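Local atomic coordinates of acyl-CoA synthetase (AMP-forming)/AMP-acid ligase II-like protein (Dyadobacter fermentans, PDB entry 4GS5), a protein that probably activates carboxylic acids as an ATP-dependent, AMP-forming acyl-CoA ligase, perhaps acting on medium-chain fatty acids. Residues T8-C13 and K33-A38; F24-D29 and L85-I90; L73-G78 and L150-L155; L93-R98 and L102-T107. One frame throughout, in Å; residues are numbered along the deposited sequence.

Contact 1 of 4, residues T8-C13 and K33-A38. With EDO (1,2-ethanediol), chain U.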
loop_
_atom_site.group_PDB
_atom_site.type_symbol
_atom_site.label_atom_id
_atom_site.label_comp_id
_atom_site.label_asym_id
_atom_site.label_seq_id
_atom_site.Cartn_x
_atom_site.Cartn_y
_atom_site.Cartn_z
ATOM N N THR A 8 1.540 27.200 -12.520
ATOM C CA THR A 8 2.980 27.397 -12.431
ATOM C C THR A 8 3.783 26.415 -13.280
ATOM O O THR A 8 3.227 25.556 -13.979
ATOM C CB THR A 8 3.473 27.370 -10.947
ATOM O OG1 THR A 8 4.814 27.869 -10.873
ATOM C CG2 THR A 8 3.421 25.955 -10.363
ATOM N N GLY A 9 5.100 26.548 -13.210
ATOM C CA GLY A 9 6.000 25.783 -14.051
ATOM C C GLY A 9 7.429 26.208 -13.789
ATOM O O GLY A 9 7.671 27.183 -13.060
ATOM N N LYS A 10 8.373 25.474 -14.372
ATOM C CA LYS A 10 9.790 25.767 -14.208
ATOM C C LYS A 10 10.094 27.191 -14.641
ATOM O O LYS A 10 10.582 28.009 -13.850
ATOM C CB LYS A 10 10.630 24.790 -15.025
ATOM C CG LYS A 10 12.114 24.786 -14.707
ATOM C CD LYS A 10 12.845 23.744 -15.558
ATOM C CE LYS A 10 14.327 23.671 -15.219
ATOM N NZ LYS A 10 15.006 24.999 -15.350
ATOM N N THR A 11 9.790 27.508 -15.892
ATOM C CA THR A 11 10.102 28.845 -16.376
ATOM C C THR A 11 9.110 29.875 -15.842
ATOM O O THR A 11 9.477 31.019 -15.578
ATOM C CB THR A 11 10.228 28.913 -17.924
ATOM O OG1 THR A 11 8.940 29.120 -18.523
ATOM C CG2 THR A 11 10.864 27.635 -18.455
ATOM N N LEU A 12 7.858 29.475 -15.660
ATOM C CA LEU A 12 6.865 30.423 -15.165
ATOM C C LEU A 12 7.165 30.850 -13.718
ATOM O O LEU A 12 6.760 31.930 -13.278
ATOM C CB LEU A 12 5.453 29.852 -15.306
ATOM C CG LEU A 12 4.290 30.760 -14.905
ATOM C CD1 LEU A 12 4.464 32.151 -15.485
ATOM C CD2 LEU A 12 2.969 30.150 -15.348
ATOM N N CYS A 13 7.899 30.011 -12.994
ATOM C CA CYS A 13 8.248 30.300 -11.605
ATOM C C CYS A 13 9.285 31.428 -11.507
ATOM O O CYS A 13 9.416 32.080 -10.468
ATOM C CB CYS A 13 8.758 29.032 -10.906
ATOM S SG CYS A 13 8.624 29.058 -9.113
ATOM N N LYS A 33 13.208 27.086 -3.702
ATOM C CA LYS A 33 14.332 26.379 -3.092
ATOM C C LYS A 33 14.900 25.287 -4.012
ATOM O O LYS A 33 16.123 25.144 -4.138
ATOM C CB LYS A 33 13.963 25.801 -1.717
ATOM C CG LYS A 33 15.173 25.234 -0.980
ATOM C CD LYS A 33 14.838 24.615 0.373
ATOM C CE LYS A 33 16.108 24.022 0.992
ATOM N NZ LYS A 33 15.875 23.257 2.250
ATOM N N TRP A 34 14.020 24.522 -4.655
ATOM C CA TRP A 34 14.477 23.499 -5.590
ATOM C C TRP A 34 15.363 24.108 -6.681
ATOM O O TRP A 34 16.493 23.660 -6.903
ATOM C CB TRP A 34 13.299 22.760 -6.229
ATOM C CG TRP A 34 13.745 21.681 -7.174
ATOM C CD1 TRP A 34 13.925 21.791 -8.519
ATOM C CD2 TRP A 34 14.077 20.334 -6.833
ATOM N NE1 TRP A 34 14.350 20.596 -9.040
ATOM C CE2 TRP A 34 14.451 19.684 -8.026
ATOM C CE3 TRP A 34 14.095 19.613 -5.634
ATOM C CZ2 TRP A 34 14.834 18.340 -8.056
ATOM C CZ3 TRP A 34 14.477 18.282 -5.665
ATOM C CH2 TRP A 34 14.835 17.656 -6.867
ATOM N N LEU A 35 14.838 25.128 -7.357
ATOM C CA LEU A 35 15.553 25.802 -8.438
ATOM C C LEU A 35 16.882 26.404 -7.978
ATOM O O LEU A 35 17.848 26.456 -8.745
ATOM C CB LEU A 35 14.668 26.882 -9.075
ATOM C CG LEU A 35 13.339 26.366 -9.648
ATOM C CD1 LEU A 35 12.484 27.513 -10.167
ATOM C CD2 LEU A 35 13.576 25.330 -10.747
ATOM N N GLY A 36 16.930 26.851 -6.726
ATOM C CA GLY A 36 18.126 27.458 -6.168
ATOM C C GLY A 36 19.307 26.509 -6.036
ATOM O O GLY A 36 20.451 26.951 -5.944
ATOM N N GLY A 37 19.038 25.205 -5.996
ATOM C CA GLY A 37 20.103 24.213 -6.007
ATOM C C GLY A 37 20.314 23.434 -4.717
ATOM O O GLY A 37 21.231 22.610 -4.635
ATOM N N ALA A 38 19.466 23.681 -3.718
ATOM C CA ALA A 38 19.578 23.013 -2.421
ATOM C C ALA A 38 19.879 21.533 -2.579
ATOM O O ALA A 38 19.299 20.862 -3.439
ATOM C CB ALA A 38 18.311 23.194 -1.630
HETATM C C1 EDO U . 12.446 22.403 2.129
HETATM O O1 EDO U . 13.370 22.311 3.232
HETATM C C2 EDO U . 11.274 23.288 2.525
HETATM O O2 EDO U . 10.731 23.940 1.385
#

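Contact 2 of 4, residues F24-D29 and L85-I90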
loop_
_atom_site.group_PDB
_atom_site.type_symbol
_atom_site.label_atom_id
_atom_site.label_comp_id
_atom_site.label_asym_id
_atom_site.label_seq_id
_atom_site.Cartn_x
_atom_site.Cartn_y
_atom_site.Cartn_z
ATOM N N PHE A 24 -0.725 28.202 -1.402
ATOM C CA PHE A 24 0.023 28.228 -2.654
ATOM C C PHE A 24 1.456 28.725 -2.488
ATOM O O PHE A 24 2.343 28.376 -3.274
ATOM C CB PHE A 24 -0.703 29.092 -3.681
ATOM C CG PHE A 24 -1.975 28.490 -4.181
ATOM C CD1 PHE A 24 -2.096 27.115 -4.326
ATOM C CD2 PHE A 24 -3.053 29.294 -4.515
ATOM C CE1 PHE A 24 -3.271 26.553 -4.790
ATOM C CE2 PHE A 24 -4.231 28.741 -4.977
ATOM C CZ PHE A 24 -4.340 27.365 -5.117
ATOM N N ALA A 25 1.679 29.538 -1.464
ATOM C CA ALA A 25 3.003 30.077 -1.201
ATOM C C ALA A 25 3.933 28.982 -0.684
ATOM O O ALA A 25 5.154 29.067 -0.853
ATOM C CB ALA A 25 2.925 31.244 -0.214
ATOM N N GLN A 26 3.356 27.956 -0.058
ATOM C CA GLN A 26 4.124 26.777 0.321
ATOM C C GLN A 26 4.765 26.190 -0.932
ATOM O O GLN A 26 5.945 25.844 -0.941
ATOM C CB GLN A 26 3.226 25.710 0.944
ATOM C CG GLN A 26 2.520 26.100 2.221
ATOM C CD GLN A 26 1.757 24.926 2.801
ATOM O OE1 GLN A 26 0.624 24.651 2.404
ATOM N NE2 GLN A 26 2.391 24.204 3.721
ATOM N N ALA A 27 3.970 26.074 -1.986
ATOM C CA ALA A 27 4.444 25.505 -3.240
ATOM C C ALA A 27 5.547 26.387 -3.837
ATOM O O ALA A 27 6.639 25.923 -4.190
ATOM C CB ALA A 27 3.282 25.367 -4.211
ATOM N N TYR A 28 5.258 27.675 -3.926
ATOM C CA TYR A 28 6.205 28.615 -4.501
ATOM C C TYR A 28 7.542 28.562 -3.752
ATOM O O TYR A 28 8.606 28.490 -4.375
ATOM C CB TYR A 28 5.613 30.018 -4.498
ATOM C CG TYR A 28 6.552 31.077 -5.022
ATOM C CD1 TYR A 28 6.637 31.358 -6.388
ATOM C CD2 TYR A 28 7.362 31.793 -4.154
ATOM C CE1 TYR A 28 7.501 32.333 -6.863
ATOM C CE2 TYR A 28 8.225 32.769 -4.617
ATOM C CZ TYR A 28 8.289 33.037 -5.966
ATOM O OH TYR A 28 9.156 34.009 -6.406
ATOM N N ASP A 29 7.482 28.565 -2.423
ATOM C CA ASP A 29 8.685 28.496 -1.590
ATOM C C ASP A 29 9.515 27.241 -1.840
ATOM O O ASP A 29 10.743 27.299 -1.989
ATOM C CB ASP A 29 8.330 28.599 -0.102
ATOM C CG ASP A 29 7.854 29.990 0.287
ATOM O OD1 ASP A 29 7.970 30.904 -0.556
ATOM O OD2 ASP A 29 7.375 30.166 1.432
ATOM N N LEU A 85 -3.048 17.055 -4.429
ATOM C CA LEU A 85 -2.572 16.504 -3.176
ATOM C C LEU A 85 -1.971 17.636 -2.353
ATOM O O LEU A 85 -1.421 18.592 -2.902
ATOM C CB LEU A 85 -1.531 15.432 -3.455
ATOM C CG LEU A 85 -2.136 14.236 -4.189
ATOM C CD1 LEU A 85 -1.057 13.342 -4.742
ATOM C CD2 LEU A 85 -3.049 13.499 -3.228
ATOM N N ASN A 86 -2.090 17.523 -1.038
ATOM C CA ASN A 86 -1.690 18.579 -0.121
ATOM C C ASN A 86 -0.202 18.877 -0.264
ATOM O O ASN A 86 0.630 18.018 0.028
ATOM C CB ASN A 86 -2.029 18.168 1.318
ATOM C CG ASN A 86 -2.060 19.344 2.270
ATOM O OD1 ASN A 86 -1.155 20.174 2.270
ATOM N ND2 ASN A 86 -3.115 19.428 3.083
ATOM N N VAL A 87 0.134 20.078 -0.740
ATOM C CA VAL A 87 1.536 20.433 -0.949
ATOM C C VAL A 87 2.200 20.806 0.369
ATOM O O VAL A 87 3.386 21.117 0.410
ATOM C CB VAL A 87 1.714 21.592 -1.956
ATOM C CG1 VAL A 87 1.393 21.129 -3.369
ATOM C CG2 VAL A 87 0.870 22.802 -1.542
ATOM N N GLY A 88 1.427 20.794 1.449
ATOM C CA GLY A 88 2.015 20.935 2.766
ATOM C C GLY A 88 2.737 19.641 3.118
ATOM O O GLY A 88 3.498 19.595 4.085
ATOM N N TYR A 89 2.494 18.590 2.333
ATOM C CA TYR A 89 3.075 17.269 2.605
ATOM C C TYR A 89 3.797 16.680 1.395
ATOM O O TYR A 89 3.632 17.151 0.271
ATOM C CB TYR A 89 2.011 16.293 3.139
ATOM C CG TYR A 89 1.464 16.730 4.480
ATOM C CD1 TYR A 89 1.846 16.090 5.655
ATOM C CD2 TYR A 89 0.593 17.810 4.578
ATOM C CE1 TYR A 89 1.360 16.506 6.887
ATOM C CE2 TYR A 89 0.106 18.234 5.803
ATOM C CZ TYR A 89 0.491 17.580 6.953
ATOM O OH TYR A 89 -0.000 17.999 8.168
ATOM N N ILE A 90 4.584 15.637 1.641
ATOM C CA ILE A 90 5.446 15.046 0.617
ATOM C C ILE A 90 4.713 14.587 -0.640
ATOM O O ILE A 90 5.232 14.720 -1.748
ATOM C CB ILE A 90 6.274 13.870 1.187
ATOM C CG1 ILE A 90 7.184 13.276 0.108
ATOM C CG2 ILE A 90 5.365 12.811 1.764
ATOM C CD1 ILE A 90 8.644 13.193 0.520
HETATM O O HOH W 1 -1.162 22.677 3.779
#

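Contact 3 of 4, residues L73-G78 and L150-L155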
loop_
_atom_site.group_PDB
_atom_site.type_symbol
_atom_site.label_atom_id
_atom_site.label_comp_id
_atom_site.label_asym_id
_atom_site.label_seq_id
_atom_site.Cartn_x
_atom_site.Cartn_y
_atom_site.Cartn_z
ATOM N N LEU A 73 5.551 6.320 -16.868
ATOM C CA LEU A 73 4.222 6.717 -17.347
ATOM C C LEU A 73 4.278 7.568 -18.625
ATOM O O LEU A 73 3.254 8.069 -19.081
ATOM C CB LEU A 73 3.425 7.428 -16.235
ATOM C CG LEU A 73 3.182 6.582 -14.976
ATOM C CD1 LEU A 73 2.546 7.404 -13.862
ATOM C CD2 LEU A 73 2.338 5.350 -15.293
ATOM N N SER A 74 5.471 7.709 -19.201
ATOM C CA SER A 74 5.664 8.479 -20.433
ATOM C C SER A 74 5.075 9.882 -20.340
ATOM O O SER A 74 4.300 10.311 -21.199
ATOM C CB SER A 74 5.080 7.756 -21.648
ATOM O OG SER A 74 5.712 6.506 -21.809
ATOM N N LEU A 75 5.475 10.603 -19.302
ATOM C CA LEU A 75 4.991 11.954 -19.084
ATOM C C LEU A 75 6.106 12.951 -19.395
ATOM O O LEU A 75 6.849 13.369 -18.501
ATOM C CB LEU A 75 4.501 12.099 -17.636
ATOM C CG LEU A 75 3.457 11.052 -17.228
ATOM C CD1 LEU A 75 3.261 11.042 -15.710
ATOM C CD2 LEU A 75 2.140 11.287 -17.953
ATOM N N GLY A 76 6.221 13.330 -20.666
ATOM C CA GLY A 76 7.306 14.199 -21.091
ATOM C C GLY A 76 6.978 15.675 -20.973
ATOM O O GLY A 76 5.995 16.048 -20.322
ATOM N N PRO A 77 7.792 16.530 -21.613
ATOM C CA PRO A 77 7.564 17.977 -21.552
ATOM C C PRO A 77 6.197 18.378 -22.111
ATOM O O PRO A 77 5.762 17.866 -23.145
ATOM C CB PRO A 77 8.690 18.551 -22.436
ATOM C CG PRO A 77 9.755 17.514 -22.408
ATOM C CD PRO A 77 8.997 16.196 -22.391
ATOM N N GLY A 78 5.533 19.309 -21.437
ATOM C CA GLY A 78 4.245 19.797 -21.891
ATOM C C GLY A 78 3.098 19.093 -21.175
ATOM O O GLY A 78 1.943 19.505 -21.285
ATOM N N LEU A 150 -9.203 13.859 -16.680
ATOM C CA LEU A 150 -7.998 13.642 -15.873
ATOM C C LEU A 150 -6.829 13.109 -16.716
ATOM O O LEU A 150 -5.667 13.232 -16.310
ATOM C CB LEU A 150 -8.275 12.694 -14.710
ATOM C CG LEU A 150 -9.283 13.172 -13.656
ATOM C CD1 LEU A 150 -9.594 12.054 -12.660
ATOM C CD2 LEU A 150 -8.775 14.407 -12.927
ATOM N N GLY A 151 -7.132 12.532 -17.885
ATOM C CA GLY A 151 -6.099 11.983 -18.768
ATOM C C GLY A 151 -5.580 10.613 -18.338
ATOM O O GLY A 151 -5.857 9.579 -18.967
ATOM N N LYS A 152 -4.799 10.596 -17.266
ATOM C CA LYS A 152 -4.303 9.332 -16.727
ATOM C C LYS A 152 -4.067 9.507 -15.232
ATOM O O LYS A 152 -3.549 10.540 -14.804
ATOM C CB LYS A 152 -3.074 8.842 -17.519
ATOM C CG LYS A 152 -1.771 8.724 -16.799
ATOM C CD LYS A 152 -0.733 7.862 -17.584
ATOM C CE LYS A 152 -0.850 7.974 -19.085
ATOM N NZ LYS A 152 0.383 7.401 -19.744
ATOM N N VAL A 153 -4.514 8.538 -14.439
ATOM C CA VAL A 153 -4.578 8.719 -12.989
ATOM C C VAL A 153 -3.629 7.787 -12.241
ATOM O O VAL A 153 -3.622 6.561 -12.468
ATOM C CB VAL A 153 -6.004 8.452 -12.475
ATOM C CG1 VAL A 153 -6.055 8.579 -10.958
ATOM C CG2 VAL A 153 -6.997 9.398 -13.127
ATOM N N LEU A 154 -2.810 8.365 -11.373
ATOM C CA LEU A 154 -2.024 7.570 -10.441
ATOM C C LEU A 154 -2.631 7.685 -9.041
ATOM O O LEU A 154 -2.740 8.789 -8.485
ATOM C CB LEU A 154 -0.571 8.034 -10.437
ATOM C CG LEU A 154 0.306 7.297 -9.428
ATOM C CD1 LEU A 154 0.433 5.842 -9.799
ATOM C CD2 LEU A 154 1.667 7.940 -9.330
ATOM N N LEU A 155 -3.056 6.548 -8.487
ATOM C CA LEU A 155 -3.623 6.525 -7.152
ATOM C C LEU A 155 -2.580 6.168 -6.102
ATOM O O LEU A 155 -1.774 5.273 -6.319
ATOM C CB LEU A 155 -4.786 5.518 -7.090
ATOM C CG LEU A 155 -6.004 5.832 -7.972
ATOM C CD1 LEU A 155 -7.062 4.739 -7.876
ATOM C CD2 LEU A 155 -6.604 7.191 -7.581
#

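Contact 4 of 4, residues L93-R98 and L102-T107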
loop_
_atom_site.group_PDB
_atom_site.type_symbol
_atom_site.label_atom_id
_atom_site.label_comp_id
_atom_site.label_asym_id
_atom_site.label_seq_id
_atom_site.Cartn_x
_atom_site.Cartn_y
_atom_site.Cartn_z
ATOM N N LEU A 93 4.192 17.707 -2.660
ATOM C CA LEU A 93 5.487 18.236 -3.080
ATOM C C LEU A 93 6.116 17.401 -4.211
ATOM O O LEU A 93 6.771 17.950 -5.087
ATOM C CB LEU A 93 6.432 18.375 -1.885
ATOM C CG LEU A 93 5.911 19.383 -0.849
ATOM C CD1 LEU A 93 6.887 19.541 0.302
ATOM C CD2 LEU A 93 5.670 20.720 -1.531
HETATM N N MSE A 94 5.903 16.086 -4.222
HETATM C CA MSE A 94 6.457 15.283 -5.317
HETATM C C MSE A 94 5.880 15.674 -6.686
HETATM O O MSE A 94 6.551 15.554 -7.712
HETATM C CB MSE A 94 6.331 13.774 -5.063
HETATM C CG MSE A 94 7.451 13.208 -4.185
HETATM SE SE MSE A 94 9.246 13.246 -5.008
HETATM C CE MSE A 94 8.754 13.140 -6.877
HETATM N N MSE A 95 4.644 16.158 -6.713
HETATM C CA MSE A 95 4.075 16.599 -7.986
HETATM C C MSE A 95 4.841 17.813 -8.516
HETATM O O MSE A 95 5.009 17.970 -9.742
HETATM C CB MSE A 95 2.586 16.923 -7.833
HETATM C CG MSE A 95 1.709 15.699 -7.635
HETATM SE SE MSE A 95 1.752 14.545 -9.199
HETATM C CE MSE A 95 0.909 15.732 -10.482
ATOM N N LEU A 96 5.314 18.665 -7.597
ATOM C CA LEU A 96 6.086 19.856 -7.979
ATOM C C LEU A 96 7.456 19.484 -8.526
ATOM O O LEU A 96 7.910 20.042 -9.524
ATOM C CB LEU A 96 6.262 20.796 -6.784
ATOM C CG LEU A 96 4.975 21.229 -6.077
ATOM C CD1 LEU A 96 5.310 22.201 -4.958
ATOM C CD2 LEU A 96 4.016 21.856 -7.075
ATOM N N VAL A 97 8.116 18.547 -7.849
ATOM C CA VAL A 97 9.417 18.044 -8.275
ATOM C C VAL A 97 9.343 17.437 -9.665
ATOM O O VAL A 97 10.155 17.771 -10.538
ATOM C CB VAL A 97 9.969 16.988 -7.287
ATOM C CG1 VAL A 97 11.213 16.312 -7.867
ATOM C CG2 VAL A 97 10.282 17.643 -5.940
ATOM N N ARG A 98 8.372 16.545 -9.877
ATOM C CA ARG A 98 8.151 15.967 -11.209
ATOM C C ARG A 98 7.928 17.082 -12.224
ATOM O O ARG A 98 8.542 17.104 -13.288
ATOM C CB ARG A 98 6.947 15.020 -11.203
ATOM C CG ARG A 98 7.172 13.740 -10.414
ATOM C CD ARG A 98 5.841 13.071 -10.059
ATOM N NE ARG A 98 6.030 11.931 -9.165
ATOM C CZ ARG A 98 5.097 11.462 -8.343
ATOM N NH1 ARG A 98 3.901 12.030 -8.294
ATOM N NH2 ARG A 98 5.360 10.426 -7.570
ATOM N N LEU A 102 10.578 17.490 -15.155
ATOM C CA LEU A 102 10.055 16.912 -16.397
ATOM C C LEU A 102 9.415 17.972 -17.299
ATOM O O LEU A 102 8.896 17.654 -18.364
ATOM C CB LEU A 102 9.047 15.798 -16.068
ATOM C CG LEU A 102 9.612 14.649 -15.209
ATOM C CD1 LEU A 102 8.548 13.620 -14.789
ATOM C CD2 LEU A 102 10.753 13.948 -15.926
ATOM N N ASP A 103 9.458 19.230 -16.859
ATOM C CA ASP A 103 8.901 20.359 -17.619
ATOM C C ASP A 103 7.393 20.205 -17.830
ATOM O O ASP A 103 6.903 20.218 -18.966
ATOM C CB ASP A 103 9.586 20.519 -18.983
ATOM C CG ASP A 103 11.064 20.836 -18.873
ATOM O OD1 ASP A 103 11.496 21.396 -17.843
ATOM O OD2 ASP A 103 11.792 20.534 -19.845
ATOM N N TRP A 104 6.651 20.045 -16.745
ATOM C CA TRP A 104 5.206 19.973 -16.876
ATOM C C TRP A 104 4.613 21.351 -16.667
ATOM O O TRP A 104 5.234 22.204 -16.045
ATOM C CB TRP A 104 4.611 19.053 -15.820
ATOM C CG TRP A 104 4.970 17.604 -15.926
ATOM C CD1 TRP A 104 5.662 16.980 -16.929
ATOM C CD2 TRP A 104 4.657 16.595 -14.960
ATOM N NE1 TRP A 104 5.784 15.631 -16.643
ATOM C CE2 TRP A 104 5.178 15.374 -15.439
ATOM C CE3 TRP A 104 3.977 16.609 -13.737
ATOM C CZ2 TRP A 104 5.040 14.172 -14.736
ATOM C CZ3 TRP A 104 3.836 15.404 -13.031
ATOM C CH2 TRP A 104 4.375 14.210 -13.536
ATOM N N GLU A 105 3.403 21.559 -17.171
ATOM C CA GLU A 105 2.584 22.670 -16.719
ATOM C C GLU A 105 1.840 22.199 -15.469
ATOM O O GLU A 105 1.103 21.217 -15.522
ATOM C CB GLU A 105 1.578 23.049 -17.798
ATOM C CG GLU A 105 0.671 24.206 -17.418
ATOM C CD GLU A 105 -0.452 24.419 -18.419
ATOM O OE1 GLU A 105 -1.275 25.333 -18.198
ATOM O OE2 GLU A 105 -0.512 23.680 -19.426
ATOM N N LEU A 106 2.034 22.883 -14.345
ATOM C CA LEU A 106 1.380 22.483 -13.102
ATOM C C LEU A 106 0.167 23.352 -12.806
ATOM O O LEU A 106 0.264 24.588 -12.774
ATOM C CB LEU A 106 2.356 22.533 -11.918
ATOM C CG LEU A 106 3.616 21.680 -12.030
ATOM C CD1 LEU A 106 4.596 22.009 -10.926
ATOM C CD2 LEU A 106 3.242 20.208 -11.988
ATOM N N THR A 107 -0.975 22.707 -12.595
ATOM C CA THR A 107 -2.159 23.393 -12.099
ATOM C C THR A 107 -2.388 22.996 -10.647
ATOM O O THR A 107 -2.782 21.873 -10.350
ATOM C CB THR A 107 -3.407 23.042 -12.917
ATOM O OG1 THR A 107 -3.238 23.493 -14.260
ATOM C CG2 THR A 107 -4.653 23.693 -12.311
#

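Contact 1 of 4, residues T8-C13 and K33-A38
Leu35 reaches from the last turn of helix 22-36 toward the loop that follows strand 5-8, where Cys13 and Lys10 receive it. The helix closes in a Schellman motif. Gly37 has a positive phi of 110°, and its N bonds to Trp34 O at 3.1 Å.

The side chain of Leu35 makes the contact with its two methyls. CG lies anti to the carbonyl carbon, chi1 -58°, which carries the branch out to the loop. CD1 meets Cys13 CB at 4.1 Å. The same methyl lies 4.2 Å from Lys10 O. CD2 lies 4.3 Å from Lys10 CG, so one methyl meets the lysine backbone and the other its side chain. The contact is light, van der Waals in kind, with no hydrogen bond between the segments. The loop holds its own shape through Cys13 N, which bonds to Gly9 O at 2.8 Å. Cys13 also packs on Tyr28, Met31 and Glu32 of the helix, and Leu35 touches Met100 of helix 90-102.

Lys33 runs a different way. Its extended chain takes the ammonium to Glu40 O and to a 1,2-ethanediol, probably from the crystallisation liquor. Lys33 NZ donates to O1 of this diol at 2.9 Å.

Contact 2 of 4, residues F24-D29 and L85-I90
Gln26 and Ala27 of helix 22-36 face a type I beta turn, Asn86 to Tyr89, in the loop that leads from strand 80-83 into helix 90-102. Tyr89 stands at the N-cap position of that second helix. The turn opens with an Asx turn at Asn86.

The apolar part is small. Ala27 CB meets Val87 CG2 at 4.4 Å. Both residues also pack on helix 90-102, Ala27 on Leu96 and Val87 on Leu93. The contact therefore lies where helix 22-36 and the turn come together beside that helix.

The amide of Gln26 covers the glycine of the turn. CG is anti to the carbonyl carbon, chi1 -62°, and the chain is extended beyond it, which brings the amide to the turn. NE2 touches Gly88 CA at 3.4 Å. This is a van der Waals contact, and the fit of the amide against the glycine is close.

The polar link runs through one water. It donates to Gln26 OE1 at 3.0 Å and to Asn86 OD1 at 2.9 Å. An alanine in place of Gln26 would probably leave this water without its helix-side acceptor and uncover Gly88. Val87 N is bonded to Tyr23 OH, a further tie to the same helix.

Asn86 OD1 has a second donor inside the turn. Gly88 N approaches it in the carbonyl plane at 2.8 Å, with an N-H...O angle of 144°.

Contact 3 of 4, residues L73-G78 and L150-L155
Lys152 NZ donates to Leu73 O at 3.0 Å, the one hydrogen bond between the two segments. The donor sits 27° out of the carbonyl plane, and the C=O...N angle is 142°. The bond is thus made off the carbonyl axis and somewhat above the plane.

The lysine reaches this oxygen by a bent route. Its chi3 is 33°, far from an extended value, and this kink turns the end of the chain toward the loop. The methylenes pack on the way. CD passes Leu73 CB at 4.4 Å and Leu75 CD2 at 4.5 Å, so the aliphatic part of the lysine lies against both leucines while its charged end takes the carbonyl.

Leu73 comes directly after helix 59-72. The helix ends in a Schellman motif in which Ser74, with positive phi, is the C-prime residue. Leu75 N bonds back to Gly70 O and Ser74 N to Lys71 O. Lys152 therefore adds a positively charged donor near the C-terminal end of the helix, where carbonyl oxygens collect, and the charge would probably be favoured there.

On the other side, Lys152 leads into strand 153-155. This strand lies between strands 126-129 and 175-180 and runs parallel to both. Leu73 packs on Phe126 of strand 126-129, Tyr176 of strand 175-180 and Leu190 of strand 187-192, and Leu75 also touches Phe126. Leu154 is directed to the same side and packs on Tyr176 and Leu190.

Contact 4 of 4, residues L93-R98 and L102-T107
Arg98 and Leu102 meet at the last turn of helix 90-102, where Leu102 N bonds to Arg98 O at 2.8 Å. Asp103 then leaves helical geometry with a positive phi of 62°. The chain turns back, and strand 105-109 runs alongside the helix it has just left.

Trp104 carries much of the packing. Arg98 CB lies over one face of the indole in a CH-pi contact, 3.9 Å from the centroid of the six-membered ring and 27° off its normal. The methyl CE of selenomethionine Met95 comes to the edge of the same ring, 3.9 Å from Trp104 CZ3. Bends at chi2 and chi3, both near -65°, bring this methyl there. The indole N-H is used as well, since Trp104 NE1 bonds to Leu75 O. A leucine in place of Trp104 would probably leave that carbonyl without its donor and open a gap beside Arg98 CB and Met95 CE.

Leu106, two residues on and within the strand, also points toward the helix. Its CD1 meets Leu96 CD2 at 3.9 Å, the two side chains crossing at about a right angle. Its CD2 lies 3.6 Å from Met95 O.

Met95 and Trp104 also touch Ala81 of the neighbouring parallel strand. The arrangement is that of a beta-alpha-beta unit, strand 80-83, helix 90-102 and strand 105-109, with the helix packed on its second strand.

In the fold
From the N terminus, contact 1 closes the stretch of chain that runs from strand 5-8 through helix 22-36. Contact 2 starts within that stretch and ends after strand 80-83, so the two cross on the same helix. Contact 3 begins before contact 2 has closed and crosses it too, tying the end of helix 59-72 to strand 153-155. Contact 4 is local and lies wholly within the span of contact 3. Backbone pairs join them further: Thr8 with Leu106 links contacts 1 and 4, and Gly78 with Asp103 links contacts 3 and 4. Trp34 packs on Val97, a second tie between contacts 1 and 4.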